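Local coordinates for protein putative fimbrium tip subunit Fim1C (Bacteroides ovatus, PDB 4EPS) that probably forms part of the tip of a fimbrium, a filamentous cell-surface appendage that mediates adhesion and biofilm formation, at residues L119-S124 / T205-Y210; V194-D199 / N228-H233. All coordinates share one frame; numbering follows the deposited sequence. Where two conformers were deposited one is given.

Contact 1: L119-S124 / T205-Y210; sequences LTTEQS and TKISPY
T121 and I207 meet at the tight end of this contact, where CB of T121 lies 3.5 Å from CG2 of I207, a snug fit in the I207 conformer described here. I207 CG2 stands beside its backbone N, turned to the loop, while the longer branch leads away from the loop, and the side chain packs on F196 and L220. Next to this pair the backbones grip each other through S208: its N donates to T121 O (2.9 Å), and its O accepts from Q123 N (2.8 Å). Q123 is buried; its NE2 reaches back to T120 O, almost straight at 171°, and its OE1 accepts from the backbone N of L221, so both ends of the amide are held. Q123 O also lies at the edge of the Y210 ring.

The other side is wetter. The E122 chain bends at chi2 (-59°) and brings OE2 back to S208 OG, which donates to it at 2.9 Å from the syn side, tilted 32° out of the carboxylate plane. A water bridges T121 OG1, E122 OE2 and K206 O. The arrangement is a loop docked through a single beta bridge, E122 with S208, onto an irregular strand of the fimbrillin-like domain.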
# COMPACT_ATOMS: atom_id res chain seq x y z
N LEU A 119 -17.46 41.45 23.16
CA LEU A 119 -16.82 40.21 22.78
C LEU A 119 -15.33 40.41 22.68
O LEU A 119 -14.88 41.40 22.09
CB LEU A 119 -17.43 39.82 21.43
CG LEU A 119 -17.45 38.40 21.01
CD1 LEU A 119 -18.31 37.55 21.94
CD2 LEU A 119 -17.98 38.34 19.62
N THR A 120 -14.54 39.53 23.29
CA THR A 120 -13.08 39.59 23.21
C THR A 120 -12.58 38.44 22.34
O THR A 120 -13.32 37.51 22.04
CB THR A 120 -12.43 39.56 24.60
OG1 THR A 120 -12.41 38.21 25.06
CG2 THR A 120 -13.11 40.52 25.61
N THR A 121 -11.30 38.49 21.99
CA THR A 121 -10.71 37.44 21.16
C THR A 121 -10.02 36.37 22.03
O THR A 121 -9.29 35.54 21.49
CB THR A 121 -9.76 38.08 20.14
OG1 THR A 121 -8.80 38.88 20.83
CG2 THR A 121 -10.50 38.92 19.07
N GLU A 122 -10.28 36.38 23.36
CA GLU A 122 -9.72 35.38 24.30
C GLU A 122 -10.81 34.33 24.56
O GLU A 122 -11.70 34.54 25.39
CB GLU A 122 -9.22 36.07 25.58
CG GLU A 122 -7.89 36.79 25.39
CD GLU A 122 -6.74 35.91 24.91
OE1 GLU A 122 -6.50 34.84 25.53
OE2 GLU A 122 -6.10 36.27 23.90
N GLN A 123 -10.80 33.25 23.76
CA GLN A 123 -11.85 32.23 23.83
C GLN A 123 -11.26 30.81 23.84
O GLN A 123 -11.96 29.86 23.51
CB GLN A 123 -12.80 32.40 22.60
CG GLN A 123 -13.57 33.75 22.55
CD GLN A 123 -14.31 33.94 21.24
OE1 GLN A 123 -14.77 32.97 20.62
NE2 GLN A 123 -14.50 35.20 20.82
N SER A 124 -9.99 30.67 24.26
CA SER A 124 -9.19 29.44 24.16
C SER A 124 -9.63 28.30 25.10
O SER A 124 -9.12 27.20 24.95
CB SER A 124 -7.70 29.74 24.36
OG SER A 124 -7.49 30.25 25.66
N THR A 205 -1.71 41.70 18.39
CA THR A 205 -2.94 41.44 17.61
C THR A 205 -3.31 39.94 17.62
O THR A 205 -4.31 39.55 17.00
CB THR A 205 -2.78 41.94 16.17
OG1 THR A 205 -1.62 41.32 15.60
CG2 THR A 205 -2.67 43.47 16.09
N LYS A 206 -2.52 39.11 18.34
CA LYS A 206 -2.70 37.67 18.46
C LYS A 206 -4.04 37.36 19.11
O LYS A 206 -4.41 37.95 20.13
CB LYS A 206 -1.55 37.03 19.25
CG LYS A 206 -1.32 35.56 18.89
CD LYS A 206 -0.21 34.94 19.74
CE LYS A 206 0.08 33.50 19.36
NZ LYS A 206 -1.01 32.56 19.74
N ILE A 207 -4.78 36.43 18.49
CA ILE A 207 -6.09 36.08 19.02
C ILE A 207 -6.08 34.61 19.50
O ILE A 207 -5.21 33.82 19.08
CB ILE A 207 -7.21 36.44 18.01
CG1 ILE A 207 -7.11 35.69 16.68
CG2 ILE A 207 -7.21 37.97 17.76
CD1 ILE A 207 -8.10 36.17 15.56
N SER A 208 -6.98 34.25 20.43
CA SER A 208 -6.99 32.90 21.01
C SER A 208 -8.34 32.21 20.80
O SER A 208 -9.21 32.26 21.67
CB SER A 208 -6.62 32.95 22.49
OG SER A 208 -5.43 33.69 22.67
N PRO A 209 -8.54 31.57 19.62
CA PRO A 209 -9.81 30.87 19.38
C PRO A 209 -9.93 29.61 20.19
O PRO A 209 -8.94 29.14 20.78
CB PRO A 209 -9.78 30.54 17.87
CG PRO A 209 -8.38 30.72 17.44
CD PRO A 209 -7.58 31.38 18.51
N TYR A 210 -11.12 29.04 20.20
CA TYR A 210 -11.35 27.78 20.88
C TYR A 210 -10.91 26.65 19.98
O TYR A 210 -11.32 26.61 18.82
CB TYR A 210 -12.84 27.63 21.27
CG TYR A 210 -13.12 26.30 21.92
CD1 TYR A 210 -12.72 26.04 23.22
CD2 TYR A 210 -13.71 25.26 21.20
CE1 TYR A 210 -12.89 24.78 23.80
CE2 TYR A 210 -13.90 24.00 21.77
CZ TYR A 210 -13.50 23.77 23.08
OH TYR A 210 -13.69 22.54 23.66
O HOH W 1 -6.73 37.91 22.11

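Contact 2: V194-D199 / N228-H233; sequences VAFYLD and NQIIGH
D199, Y197 and H233 bury the most surface here: D199 lies at one end of a strand pair, H233 at the other, with Y197 between. In the conformer described, D199, just past its strand, turns its carboxylate back to N228: ND2 donates to OD2 at 2.7 Å, in the amide plane and onto the syn lone pair, although the two flat groups are 52° apart. OD1 takes a weak bond from Q229 N, while D199 N donates to Q229 O (2.8 Å). A water joins D199 O to Q229 OE1 on this exposed side.

Toward the other end, the edge of the Y197 ring, set beside its own backbone N (chi1 -57°), points at the face of H233, a T-shaped pair with centroids 5.5 Å apart and planes at 68°. CE2 of Y197 makes the approach, 4.0 Å from H233 ND1, and a water bonded to Y197 OH and H233 ND1 ties their polar ends together. On the opposite face F196 CD1 rests 3.8 Å from G232 CA, and I230 CG2 packs close by. Hydrogen-bonded pairs A195–H233 and Y197–I231 alternate with non-hydrogen-bonded F196–G232 and L198–I230, the regular register of an antiparallel beta-sheet in the fimbrillin-like domain.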
# COMPACT_ATOMS: atom_id res chain seq x y z
N VAL A 194 0.90 27.10 15.14
CA VAL A 194 -0.35 27.77 14.74
C VAL A 194 -0.56 29.04 15.54
O VAL A 194 -0.58 29.01 16.77
CB VAL A 194 -1.60 26.82 14.86
CG1 VAL A 194 -2.90 27.57 14.51
CG2 VAL A 194 -1.43 25.60 13.96
N ALA A 195 -0.80 30.15 14.84
CA ALA A 195 -1.13 31.41 15.49
C ALA A 195 -2.07 32.16 14.60
O ALA A 195 -1.90 32.18 13.38
CB ALA A 195 0.14 32.25 15.74
N PHE A 196 -3.06 32.79 15.22
CA PHE A 196 -4.01 33.65 14.51
C PHE A 196 -3.87 35.09 14.98
O PHE A 196 -3.66 35.33 16.18
CB PHE A 196 -5.45 33.16 14.70
CG PHE A 196 -5.73 31.80 14.13
CD1 PHE A 196 -6.07 31.64 12.79
CD2 PHE A 196 -5.67 30.66 14.94
CE1 PHE A 196 -6.33 30.38 12.26
CE2 PHE A 196 -5.95 29.39 14.42
CZ PHE A 196 -6.26 29.26 13.08
N TYR A 197 -4.05 36.05 14.05
CA TYR A 197 -3.93 37.48 14.29
C TYR A 197 -5.09 38.24 13.71
O TYR A 197 -5.54 37.94 12.60
CB TYR A 197 -2.64 38.03 13.65
CG TYR A 197 -1.39 37.33 14.14
CD1 TYR A 197 -0.73 37.77 15.28
CD2 TYR A 197 -0.89 36.21 13.48
CE1 TYR A 197 0.39 37.11 15.77
CE2 TYR A 197 0.25 35.55 13.95
CZ TYR A 197 0.89 36.01 15.09
OH TYR A 197 2.01 35.36 15.55
N LEU A 198 -5.50 39.31 14.40
CA LEU A 198 -6.53 40.19 13.87
C LEU A 198 -5.91 41.31 13.02
O LEU A 198 -5.07 42.06 13.52
CB LEU A 198 -7.35 40.80 15.02
CG LEU A 198 -8.73 41.37 14.67
CD1 LEU A 198 -9.68 40.27 14.26
CD2 LEU A 198 -9.32 42.09 15.85
N ASP A 199 -6.36 41.41 11.74
CA ASP A 199 -6.03 42.40 10.71
C ASP A 199 -4.56 42.43 10.26
O ASP A 199 -4.32 42.56 9.06
CB ASP A 199 -6.47 43.81 11.13
CG ASP A 199 -7.98 43.95 11.21
OD1 ASP A 199 -8.64 43.87 10.15
OD2 ASP A 199 -8.50 44.14 12.33
N ASN A 228 -13.17 42.25 9.76
CA ASN A 228 -11.74 42.08 9.87
C ASN A 228 -11.19 40.90 9.09
O ASN A 228 -11.84 39.88 8.95
CB ASN A 228 -11.36 41.88 11.35
CG ASN A 228 -11.94 42.95 12.24
OD1 ASN A 228 -13.13 42.96 12.50
ND2 ASN A 228 -11.14 43.92 12.63
N GLN A 229 -9.95 41.05 8.63
CA GLN A 229 -9.22 39.92 8.10
C GLN A 229 -8.62 39.23 9.31
O GLN A 229 -8.22 39.91 10.27
CB GLN A 229 -8.10 40.39 7.14
CG GLN A 229 -8.63 40.92 5.82
CD GLN A 229 -7.49 41.23 4.86
OE1 GLN A 229 -6.37 41.54 5.27
NE2 GLN A 229 -7.77 41.15 3.57
N ILE A 230 -8.60 37.91 9.29
CA ILE A 230 -7.91 37.12 10.28
C ILE A 230 -6.75 36.46 9.53
O ILE A 230 -6.98 35.79 8.52
CB ILE A 230 -8.82 36.09 11.01
CG1 ILE A 230 -9.90 36.83 11.86
CG2 ILE A 230 -7.97 35.13 11.88
CD1 ILE A 230 -11.08 35.89 12.33
N ILE A 231 -5.53 36.68 10.01
CA ILE A 231 -4.35 36.10 9.39
C ILE A 231 -3.98 34.87 10.18
O ILE A 231 -3.81 34.95 11.40
CB ILE A 231 -3.15 37.11 9.28
CG1 ILE A 231 -3.57 38.51 8.74
CG2 ILE A 231 -1.95 36.50 8.48
CD1 ILE A 231 -4.34 38.57 7.43
N GLY A 232 -3.87 33.74 9.50
CA GLY A 232 -3.47 32.51 10.16
C GLY A 232 -2.08 32.12 9.72
O GLY A 232 -1.77 32.17 8.52
N HIS A 233 -1.22 31.81 10.68
CA HIS A 233 0.12 31.27 10.49
C HIS A 233 0.09 29.80 10.94
O HIS A 233 -0.43 29.49 12.01
CB HIS A 233 1.17 32.09 11.27
CG HIS A 233 1.53 33.39 10.60
ND1 HIS A 233 2.61 34.14 11.04
CD2 HIS A 233 0.98 34.01 9.53
CE1 HIS A 233 2.69 35.17 10.21
NE2 HIS A 233 1.72 35.14 9.29
O HOH W 2 3.20 33.50 13.59
O HOH W 3 -6.58 43.81 7.08

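Strand 195-198 joins the two contacts: one edge pairs with 229-233 in contact 2, the other with 206-212, the strand on which the loop of contact 1 docks. I207 N lies 2.8 Å from F196 O and T205 O 2.9 Å from L198 N, both probable hydrogen bonds. Both contacts are partly buried: two of nine touching residues are buried and three exposed in contact 1, against five of twelve and one in contact 2. Contact 2 is regular strand pairing, with a polar pair at one end and an aromatic pair toward the other. Contact 1 is smaller, 370 against 592 Å², and less regular, relying on two backbone bonds, a serine–glutamate bond and a water. I207 touches F196 and I230, linking their apolar parts.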